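Local atomic coordinates of ABC transporter, substrate-binding protein (Streptococcus pneumoniae, PDB entry 5G5Y), a protein that binds short- and long-chain fructooligosaccharides such as kestose and nystose, preferring the longer ones, and serves their import through the FusABC-MsmK ABC transporter. Residues 203-209 and 221-227; 348-352 and 363-367; 103-108 and 489-494. One frame throughout, in Å; residues are numbered along the deposited sequence.

Interaction 1. Residues 203-209 and 221-227; sequences IGDNDDH and TADNDNY. With CA (calcium ion), chain D.
Thr221 meets the loop 203-209 with both its backbone and its side chain. Its N-H reaches His209 O at 2.9 Å, while its hydroxyl gives its proton to the buried Asp205, OG1 to OD1 2.5 Å. With chi1 at 55° the hydroxyl sits between the backbone N and carbonyl carbon, and the methyl CG2 lies by Gly204 O. Asp205 OD1 is gripped twice: Thr221 arrives on the anti side, and His209 ND1, 2.9 Å away, uses the syn lone pair with the carboxylate oxygen almost in the imidazole plane. This His-carboxylate bond fixes the rotation of the ring and would probably favour a charged aspartate. Ala222, small enough to fit, sets CB obliquely against the His209 ring.

Asp223 and Asn224 turn toward the calcium ion, bound by Asp223 OD1 at 2.5 Å and Asn224 OD1 at 2.3 Å, with three waters. Asp219 and Phe220 complete this second calcium site, which lies where the strand 218-220 passes into helix 225-239. Asn224 faces two ways: as OD1 holds the metal, ND2 donates to water 1, which also bonds Gly204 O and Thr221 O, and packs against Ile203 CG2.

Beyond it, on the first turn of the helix, Asn226 takes Ile203 CD1 against OD1, while its ND2 is bonded to Phe201 O. Tyr227 presents the ring edge, CE2, to Asp205 OD2 at 3.5 Å, the carboxylate standing nearly perpendicular to the ring; water 2 links that oxygen to the phenol OH.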
loop_
_atom_site.group_PDB
_atom_site.type_symbol
_atom_site.label_atom_id
_atom_site.label_comp_id
_atom_site.label_asym_id
_atom_site.label_seq_id
_atom_site.Cartn_x
_atom_site.Cartn_y
_atom_site.Cartn_z
ATOM N N ILE A 203 -10.984 18.352 -4.113
ATOM C CA ILE A 203 -10.083 17.488 -4.907
ATOM C C ILE A 203 -9.020 16.772 -4.083
ATOM O O ILE A 203 -8.937 15.518 -4.084
ATOM C CB ILE A 203 -9.437 18.229 -6.099
ATOM C CG1 ILE A 203 -10.548 18.814 -6.967
ATOM C CG2 ILE A 203 -8.598 17.263 -6.912
ATOM C CD1 ILE A 203 -10.102 19.620 -8.164
ATOM N N GLY A 204 -8.166 17.555 -3.440
ATOM C CA GLY A 204 -7.191 17.000 -2.527
ATOM C C GLY A 204 -5.942 16.504 -3.223
ATOM O O GLY A 204 -5.586 16.986 -4.303
ATOM N N ASP A 205 -5.275 15.553 -2.587
ATOM C CA ASP A 205 -3.920 15.147 -2.975
ATOM C C ASP A 205 -3.626 13.703 -2.545
ATOM O O ASP A 205 -4.258 13.165 -1.639
ATOM C CB ASP A 205 -2.902 16.110 -2.351
ATOM C CG ASP A 205 -1.499 15.998 -2.961
ATOM O OD1 ASP A 205 -1.385 15.616 -4.167
ATOM O OD2 ASP A 205 -0.501 16.310 -2.220
ATOM N N ASN A 206 -2.645 13.080 -3.183
ATOM C CA ASN A 206 -2.151 11.790 -2.706
ATOM C C ASN A 206 -0.694 11.657 -3.104
ATOM O O ASN A 206 -0.167 12.569 -3.755
ATOM C CB ASN A 206 -3.015 10.646 -3.217
ATOM C CG ASN A 206 -3.083 10.574 -4.728
ATOM O OD1 ASN A 206 -2.082 10.786 -5.431
ATOM N ND2 ASN A 206 -4.249 10.214 -5.246
ATOM N N ASP A 207 -0.053 10.556 -2.724
ATOM C CA ASP A 207 1.406 10.413 -2.952
ATOM C C ASP A 207 1.787 10.373 -4.421
ATOM O O ASP A 207 2.934 10.626 -4.731
ATOM C CB ASP A 207 1.960 9.199 -2.189
ATOM C CG ASP A 207 2.032 9.435 -0.689
ATOM O OD1 ASP A 207 1.895 10.614 -0.253
ATOM O OD2 ASP A 207 2.232 8.456 0.073
ATOM N N ASP A 208 0.857 10.033 -5.315
ATOM C CA ASP A 208 1.099 10.113 -6.774
ATOM C C ASP A 208 0.748 11.486 -7.377
ATOM O O ASP A 208 0.978 11.710 -8.558
ATOM C CB ASP A 208 0.249 9.089 -7.515
ATOM C CG ASP A 208 0.548 7.659 -7.094
ATOM O OD1 ASP A 208 1.725 7.280 -7.016
ATOM O OD2 ASP A 208 -0.406 6.897 -6.824
ATOM N N HIS A 209 0.166 12.379 -6.571
ATOM C CA HIS A 209 -0.429 13.636 -7.037
ATOM C C HIS A 209 -1.355 13.415 -8.230
ATOM O O HIS A 209 -1.374 14.217 -9.167
ATOM C CB HIS A 209 0.628 14.680 -7.367
ATOM C CG HIS A 209 1.647 14.870 -6.294
ATOM N ND1 HIS A 209 1.313 15.239 -5.009
ATOM C CD2 HIS A 209 2.990 14.714 -6.303
ATOM C CE1 HIS A 209 2.402 15.250 -4.261
ATOM N NE2 HIS A 209 3.433 14.956 -5.024
ATOM N N THR A 221 -2.874 16.659 -9.102
ATOM C CA THR A 221 -3.432 17.415 -7.999
ATOM C C THR A 221 -2.585 18.619 -7.600
ATOM O O THR A 221 -3.094 19.582 -7.049
ATOM C CB THR A 221 -3.614 16.521 -6.777
ATOM O OG1 THR A 221 -2.367 15.910 -6.483
ATOM C CG2 THR A 221 -4.667 15.447 -7.040
ATOM N N ALA A 222 -1.292 18.569 -7.872
ATOM C CA ALA A 222 -0.405 19.573 -7.349
ATOM C C ALA A 222 -0.221 20.840 -8.216
ATOM O O ALA A 222 0.624 21.662 -7.893
ATOM C CB ALA A 222 0.921 18.931 -7.009
ATOM N N ASP A 223 -1.017 21.021 -9.268
ATOM C CA ASP A 223 -1.132 22.330 -9.958
ATOM C C ASP A 223 -2.556 22.920 -9.908
ATOM O O ASP A 223 -2.859 23.812 -10.673
ATOM C CB ASP A 223 -0.653 22.205 -11.405
ATOM C CG ASP A 223 -1.592 21.365 -12.273
ATOM O OD1 ASP A 223 -2.504 20.694 -11.694
ATOM O OD2 ASP A 223 -1.399 21.398 -13.513
ATOM N N ASN A 224 -3.415 22.414 -9.009
ATOM C CA ASN A 224 -4.802 22.878 -8.897
ATOM C C ASN A 224 -4.864 24.094 -7.942
ATOM O O ASN A 224 -4.146 24.137 -6.948
ATOM C CB ASN A 224 -5.683 21.776 -8.291
ATOM C CG ASN A 224 -5.916 20.614 -9.236
ATOM O OD1 ASN A 224 -5.782 20.737 -10.482
ATOM N ND2 ASN A 224 -6.326 19.493 -8.677
ATOM N N ASP A 225 -5.746 25.040 -8.226
ATOM C CA ASP A 225 -6.034 26.126 -7.269
ATOM C C ASP A 225 -6.369 25.576 -5.879
ATOM O O ASP A 225 -6.042 26.199 -4.876
ATOM C CB ASP A 225 -7.188 26.976 -7.762
ATOM C CG ASP A 225 -6.838 27.772 -9.017
ATOM O OD1 ASP A 225 -5.646 27.799 -9.427
ATOM O OD2 ASP A 225 -7.770 28.391 -9.568
ATOM N N ASN A 226 -7.015 24.409 -5.835
ATOM C CA ASN A 226 -7.396 23.756 -4.552
ATOM C C ASN A 226 -6.198 23.398 -3.718
ATOM O O ASN A 226 -6.234 23.482 -2.514
ATOM C CB ASN A 226 -8.215 22.475 -4.787
ATOM C CG ASN A 226 -9.278 22.654 -5.840
ATOM O OD1 ASN A 226 -8.936 22.795 -7.027
ATOM N ND2 ASN A 226 -10.562 22.734 -5.438
ATOM N N TYR A 227 -5.139 22.955 -4.391
ATOM C CA TYR A 227 -3.918 22.561 -3.743
ATOM C C TYR A 227 -3.221 23.788 -3.141
ATOM O O TYR A 227 -2.697 23.710 -2.046
ATOM C CB TYR A 227 -3.015 21.904 -4.754
ATOM C CG TYR A 227 -1.700 21.397 -4.271
ATOM C CD1 TYR A 227 -0.609 22.231 -4.241
ATOM C CD2 TYR A 227 -1.514 20.043 -3.924
ATOM C CE1 TYR A 227 0.635 21.756 -3.877
ATOM C CE2 TYR A 227 -0.261 19.570 -3.511
ATOM C CZ TYR A 227 0.803 20.439 -3.506
ATOM O OH TYR A 227 2.062 20.003 -3.126
HETATM CA CA CA D . -4.664 19.582 -12.128
HETATM O O HOH W 1 -5.835 19.381 -5.747
HETATM O O HOH W 2 1.834 17.506 -1.663
HETATM O O HOH W 3 -6.649 20.165 -13.189
HETATM O O HOH W 4 -4.027 18.179 -14.203
HETATM O O HOH W 5 -4.939 21.384 -13.812
#

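Interaction 2. Residues 348-352 and 363-367; sequences QQNIF and HLPLN
Gln349 reaches across to Asn367 with a side chain long enough to grip a backbone edge. CB points toward the facing segment and CG lies anti to the carbonyl carbon (chi1 -78°); the chain then runs out extended to CD. At the tip, OE1 accepts from Asn367 N at 3.1 Å, in the carbonyl plane on a lone pair, and NE2 donates to Asn367 O at 2.7 Å, so one amide holds both polar backbone atoms of the same residue. OE1 also lies against Leu366 CA.

Farther along, backbone takes over: Leu364 N donates to Ile351 O at 2.8 Å, and water 6 gives protons to that oxygen and to Leu364 O. Ile351 CD1 touches Leu366 CD1, a branched aliphatic pair suited to this partly buried seam. Phe352 brings its edge over the imidazole of His363, CE1 lying above the ring centre, with centroids 4.6 Å apart and planes at 52°. His363 ND1 is hydrogen-bonded to Thr396, which would limit the turning of the ring. Phe352 also packs on substrate-binding Trp340. Phe352 and His363 form an antiparallel non-hydrogen-bonded pair, the open end of a beta hairpin made by strands 352-355 and 360-363.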
loop_
_atom_site.group_PDB
_atom_site.type_symbol
_atom_site.label_atom_id
_atom_site.label_comp_id
_atom_site.label_asym_id
_atom_site.label_seq_id
_atom_site.Cartn_x
_atom_site.Cartn_y
_atom_site.Cartn_z
ATOM N N GLN A 348 5.380 -25.159 17.584
ATOM C CA GLN A 348 5.409 -23.713 17.800
ATOM C C GLN A 348 3.977 -23.175 17.692
ATOM O O GLN A 348 3.051 -23.924 17.402
ATOM C CB GLN A 348 6.376 -22.989 16.814
ATOM C CG GLN A 348 5.887 -22.923 15.373
ATOM C CD GLN A 348 6.926 -22.521 14.318
ATOM O OE1 GLN A 348 6.819 -22.931 13.153
ATOM N NE2 GLN A 348 7.887 -21.712 14.686
ATOM N N GLN A 349 3.811 -21.883 17.960
ATOM C CA GLN A 349 2.513 -21.248 17.895
ATOM C C GLN A 349 1.965 -21.253 16.454
ATOM O O GLN A 349 2.708 -21.487 15.506
ATOM C CB GLN A 349 2.594 -19.827 18.440
ATOM C CG GLN A 349 2.623 -19.774 19.957
ATOM C CD GLN A 349 2.560 -18.358 20.455
ATOM O OE1 GLN A 349 1.503 -17.713 20.399
ATOM N NE2 GLN A 349 3.684 -17.846 20.935
ATOM N N ASN A 350 0.673 -20.998 16.329
ATOM C CA ASN A 350 -0.039 -20.988 15.028
ATOM C C ASN A 350 -0.808 -19.700 14.817
ATOM O O ASN A 350 -1.485 -19.233 15.708
ATOM C CB ASN A 350 -1.012 -22.145 14.940
ATOM C CG ASN A 350 -0.308 -23.505 14.942
ATOM O OD1 ASN A 350 0.185 -23.977 13.917
ATOM N ND2 ASN A 350 -0.255 -24.139 16.119
ATOM N N ILE A 351 -0.698 -19.130 13.623
ATOM C CA ILE A 351 -1.500 -17.958 13.253
ATOM C C ILE A 351 -3.005 -18.301 13.242
ATOM O O ILE A 351 -3.870 -17.496 13.662
ATOM C CB ILE A 351 -1.029 -17.390 11.892
ATOM C CG1 ILE A 351 0.392 -16.862 11.995
ATOM C CG2 ILE A 351 -1.991 -16.317 11.366
ATOM C CD1 ILE A 351 0.554 -15.591 12.810
ATOM N N PHE A 352 -3.319 -19.515 12.807
ATOM C CA PHE A 352 -4.699 -19.949 12.621
ATOM C C PHE A 352 -5.081 -21.251 13.365
ATOM O O PHE A 352 -4.217 -22.061 13.666
ATOM C CB PHE A 352 -4.916 -20.266 11.172
ATOM C CG PHE A 352 -4.774 -19.088 10.242
ATOM C CD1 PHE A 352 -5.753 -18.108 10.194
ATOM C CD2 PHE A 352 -3.722 -19.020 9.337
ATOM C CE1 PHE A 352 -5.657 -17.045 9.284
ATOM C CE2 PHE A 352 -3.616 -17.962 8.425
ATOM C CZ PHE A 352 -4.610 -16.986 8.399
ATOM N N HIS A 363 -8.161 -16.636 12.943
ATOM C CA HIS A 363 -6.961 -16.123 13.559
ATOM C C HIS A 363 -6.953 -16.405 15.046
ATOM O O HIS A 363 -7.972 -16.217 15.702
ATOM C CB HIS A 363 -6.832 -14.600 13.380
ATOM C CG HIS A 363 -6.380 -14.202 12.016
ATOM N ND1 HIS A 363 -7.239 -14.070 10.950
ATOM C CD2 HIS A 363 -5.145 -13.954 11.540
ATOM C CE1 HIS A 363 -6.551 -13.719 9.878
ATOM N NE2 HIS A 363 -5.272 -13.659 10.207
ATOM N N LEU A 364 -5.804 -16.817 15.577
ATOM C CA LEU A 364 -5.657 -17.062 16.999
ATOM C C LEU A 364 -5.003 -15.883 17.711
ATOM O O LEU A 364 -4.236 -15.137 17.114
ATOM C CB LEU A 364 -4.826 -18.318 17.243
ATOM C CG LEU A 364 -5.531 -19.628 16.886
ATOM C CD1 LEU A 364 -4.565 -20.808 16.941
ATOM C CD2 LEU A 364 -6.709 -19.874 17.828
ATOM N N PRO A 365 -5.293 -15.725 19.005
ATOM C CA PRO A 365 -4.531 -14.760 19.796
ATOM C C PRO A 365 -3.122 -15.301 20.030
ATOM O O PRO A 365 -2.959 -16.500 20.205
ATOM C CB PRO A 365 -5.353 -14.644 21.093
ATOM C CG PRO A 365 -6.122 -15.915 21.199
ATOM C CD PRO A 365 -6.214 -16.534 19.828
ATOM N N LEU A 366 -2.120 -14.431 19.990
ATOM C CA LEU A 366 -0.705 -14.829 20.014
ATOM C C LEU A 366 0.022 -14.259 21.236
ATOM O O LEU A 366 -0.356 -13.206 21.733
ATOM C CB LEU A 366 0.007 -14.301 18.765
ATOM C CG LEU A 366 -0.555 -14.678 17.397
ATOM C CD1 LEU A 366 0.287 -14.009 16.320
ATOM C CD2 LEU A 366 -0.614 -16.195 17.213
ATOM N N ASN A 367 1.095 -14.938 21.657
ATOM C CA ASN A 367 1.934 -14.490 22.785
ATOM C C ASN A 367 3.442 -14.613 22.502
ATOM O O ASN A 367 3.862 -15.174 21.473
ATOM C CB ASN A 367 1.574 -15.262 24.072
ATOM C CG ASN A 367 2.205 -16.652 24.123
ATOM O OD1 ASN A 367 1.786 -17.560 23.412
ATOM N ND2 ASN A 367 3.218 -16.822 24.971
HETATM O O HOH W 6 -3.120 -14.979 14.486
#

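Interaction 3. Residues 103-108 and 489-494; sequences PEYKAL and YQANKN
Apolar contact centres on Tyr489, whose ring lies between its own helix and helix 104-109. CG is anti to the backbone N (chi1 179°), which carries the ring across so that CE1 meets Leu108 CD2 at 3.8 Å and Ala107 CB at 4.2 Å, both obliquely. Ala107 suits its place: the short methyl points toward the facing segment and lets Asn492 approach.

Carbon-oxygen van der Waals contacts form a second group. Asn492 O lies 3.7 Å from Ala107 CB, Pro103 adds its ring, with CB 3.5 Å from Asn494 O, and the phenol oxygen of Tyr489 touches Glu104 CB at 3.4 Å.

The polar contacts run through water. Water 7 donates to Pro103 O at 2.7 Å and to Asn492 O at 2.8 Å, joining a carbonyl of each segment. Water 8 donates to Glu104 OE2 and is hydrogen-bonded to Tyr489 OH, 2.5 Å away. That carboxylate oxygen also bonds a glycerol, probably from the crystallisation liquor.

This surface contact therefore brings the chain's C-terminal end against helix 104-109 by van der Waals packing of aliphatic and aromatic groups, and its polar atoms are joined by shared waters rather than by direct bonds between the segments.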
loop_
_atom_site.group_PDB
_atom_site.type_symbol
_atom_site.label_atom_id
_atom_site.label_comp_id
_atom_site.label_asym_id
_atom_site.label_seq_id
_atom_site.Cartn_x
_atom_site.Cartn_y
_atom_site.Cartn_z
ATOM N N PRO A 103 -12.260 -9.610 -13.312
ATOM C CA PRO A 103 -11.530 -9.447 -14.547
ATOM C C PRO A 103 -10.607 -8.253 -14.623
ATOM O O PRO A 103 -9.736 -8.242 -15.500
ATOM C CB PRO A 103 -12.626 -9.346 -15.625
ATOM C CG PRO A 103 -13.865 -9.017 -14.902
ATOM C CD PRO A 103 -13.722 -9.486 -13.494
ATOM N N GLU A 104 -10.754 -7.277 -13.725
ATOM C CA GLU A 104 -9.792 -6.186 -13.668
ATOM C C GLU A 104 -8.364 -6.695 -13.456
ATOM O O GLU A 104 -7.426 -6.076 -13.954
ATOM C CB GLU A 104 -10.161 -5.186 -12.590
ATOM C CG GLU A 104 -9.911 -5.701 -11.179
ATOM C CD GLU A 104 -10.633 -4.891 -10.155
ATOM O OE1 GLU A 104 -11.823 -5.214 -9.875
ATOM O OE2 GLU A 104 -10.000 -3.919 -9.660
ATOM N N TYR A 105 -8.189 -7.796 -12.707
ATOM C CA TYR A 105 -6.843 -8.282 -12.443
ATOM C C TYR A 105 -6.205 -8.813 -13.705
ATOM O O TYR A 105 -5.013 -8.667 -13.857
ATOM C CB TYR A 105 -6.802 -9.324 -11.326
ATOM C CG TYR A 105 -7.108 -8.732 -9.969
ATOM C CD1 TYR A 105 -6.329 -7.718 -9.435
ATOM C CD2 TYR A 105 -8.193 -9.166 -9.238
ATOM C CE1 TYR A 105 -6.625 -7.162 -8.190
ATOM C CE2 TYR A 105 -8.488 -8.636 -7.999
ATOM C CZ TYR A 105 -7.684 -7.630 -7.482
ATOM O OH TYR A 105 -7.958 -7.093 -6.273
ATOM N N LYS A 106 -6.993 -9.382 -14.612
ATOM C CA LYS A 106 -6.458 -9.867 -15.864
ATOM C C LYS A 106 -5.819 -8.739 -16.658
ATOM O O LYS A 106 -4.709 -8.904 -17.184
ATOM C CB LYS A 106 -7.527 -10.560 -16.716
ATOM C CG LYS A 106 -6.913 -11.449 -17.780
ATOM C CD LYS A 106 -7.986 -12.279 -18.481
ATOM C CE LYS A 106 -7.527 -13.691 -18.766
ATOM N NZ LYS A 106 -6.474 -13.701 -19.803
ATOM N N ALA A 107 -6.487 -7.590 -16.681
ATOM C CA ALA A 107 -5.950 -6.403 -17.353
ATOM C C ALA A 107 -4.641 -5.953 -16.704
ATOM O O ALA A 107 -3.679 -5.632 -17.401
ATOM C CB ALA A 107 -6.986 -5.283 -17.389
ATOM N N LEU A 108 -4.571 -5.990 -15.381
ATOM C CA LEU A 108 -3.351 -5.576 -14.664
ATOM C C LEU A 108 -2.175 -6.534 -14.895
ATOM O O LEU A 108 -1.019 -6.128 -14.792
ATOM C CB LEU A 108 -3.640 -5.453 -13.173
ATOM C CG LEU A 108 -4.662 -4.414 -12.687
ATOM C CD1 LEU A 108 -4.715 -4.399 -11.171
ATOM C CD2 LEU A 108 -4.392 -3.017 -13.213
ATOM N N TYR A 489 -7.134 0.829 -20.162
ATOM C CA TYR A 489 -7.678 0.029 -19.053
ATOM C C TYR A 489 -9.206 -0.049 -19.066
ATOM O O TYR A 489 -9.774 -1.146 -18.912
ATOM C CB TYR A 489 -7.193 0.585 -17.715
ATOM C CG TYR A 489 -7.712 -0.132 -16.517
ATOM C CD1 TYR A 489 -7.159 -1.329 -16.094
ATOM C CD2 TYR A 489 -8.766 0.391 -15.802
ATOM C CE1 TYR A 489 -7.651 -1.977 -14.959
ATOM C CE2 TYR A 489 -9.250 -0.230 -14.672
ATOM C CZ TYR A 489 -8.693 -1.415 -14.260
ATOM O OH TYR A 489 -9.239 -1.981 -13.151
ATOM N N GLN A 490 -9.877 1.084 -19.270
ATOM C CA GLN A 490 -11.359 1.075 -19.395
ATOM C C GLN A 490 -11.860 0.077 -20.443
ATOM O O GLN A 490 -12.827 -0.628 -20.191
ATOM C CB GLN A 490 -11.930 2.464 -19.727
ATOM C CG GLN A 490 -11.656 3.551 -18.717
ATOM C CD GLN A 490 -11.677 3.085 -17.277
ATOM O OE1 GLN A 490 -10.660 3.131 -16.592
ATOM N NE2 GLN A 490 -12.816 2.619 -16.816
ATOM N N ALA A 491 -11.178 0.002 -21.588
ATOM C CA ALA A 491 -11.478 -0.985 -22.629
ATOM C C ALA A 491 -11.183 -2.441 -22.243
ATOM O O ALA A 491 -11.890 -3.344 -22.664
ATOM C CB ALA A 491 -10.722 -0.639 -23.902
ATOM N N ASN A 492 -10.138 -2.671 -21.459
ATOM C CA ASN A 492 -9.666 -4.018 -21.134
ATOM C C ASN A 492 -10.105 -4.594 -19.802
ATOM O O ASN A 492 -9.919 -5.784 -19.578
ATOM C CB ASN A 492 -8.134 -4.019 -21.161
ATOM C CG ASN A 492 -7.572 -3.628 -22.520
ATOM O OD1 ASN A 492 -8.242 -3.755 -23.523
ATOM N ND2 ASN A 492 -6.339 -3.152 -22.548
ATOM N N LYS A 493 -10.636 -3.769 -18.906
ATOM C CA LYS A 493 -10.918 -4.202 -17.526
ATOM C C LYS A 493 -12.102 -5.159 -17.338
ATOM O O LYS A 493 -12.249 -5.742 -16.242
ATOM C CB LYS A 493 -11.152 -2.995 -16.623
ATOM C CG LYS A 493 -12.462 -2.282 -16.923
ATOM C CD LYS A 493 -12.638 -1.084 -16.030
ATOM C CE LYS A 493 -14.010 -0.476 -16.243
ATOM N NZ LYS A 493 -14.518 0.012 -14.949
ATOM N N ASN A 494 -12.979 -5.252 -18.348
ATOM C CA ASN A 494 -14.157 -6.117 -18.276
ATOM C C ASN A 494 -13.833 -7.411 -19.007
ATOM O O ASN A 494 -14.273 -8.481 -18.600
ATOM C CB ASN A 494 -15.382 -5.446 -18.918
ATOM C CG ASN A 494 -15.711 -4.073 -18.320
ATOM O OD1 ASN A 494 -15.702 -3.056 -19.023
ATOM N ND2 ASN A 494 -16.016 -4.041 -17.028
HETATM O O HOH W 7 -9.887 -8.172 -18.164
HETATM O O HOH W 8 -7.877 -2.636 -11.104
#

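How the interactions relate
Interaction 3 joins parts of the chain with 380 residues between them, and the other two fall within that span, interaction 1 closing before interaction 2 opens. Each of those two is local: strands 210-212 and 218-220 lie between the segments of interaction 1, while strands 352-355 and 360-363 begin and end in those of interaction 2. Interactions 1 and 2 lie on opposite sides of the chain's centre, their own centres about 43 Å apart; the centre of interaction 3 is about 26 Å from that of interaction 1 and about 37 Å from that of interaction 2. Thus a calcium site, a hairpin beside Trp340 and the C-terminal helix 475-492 are three separate places in the fold, which do not touch one another.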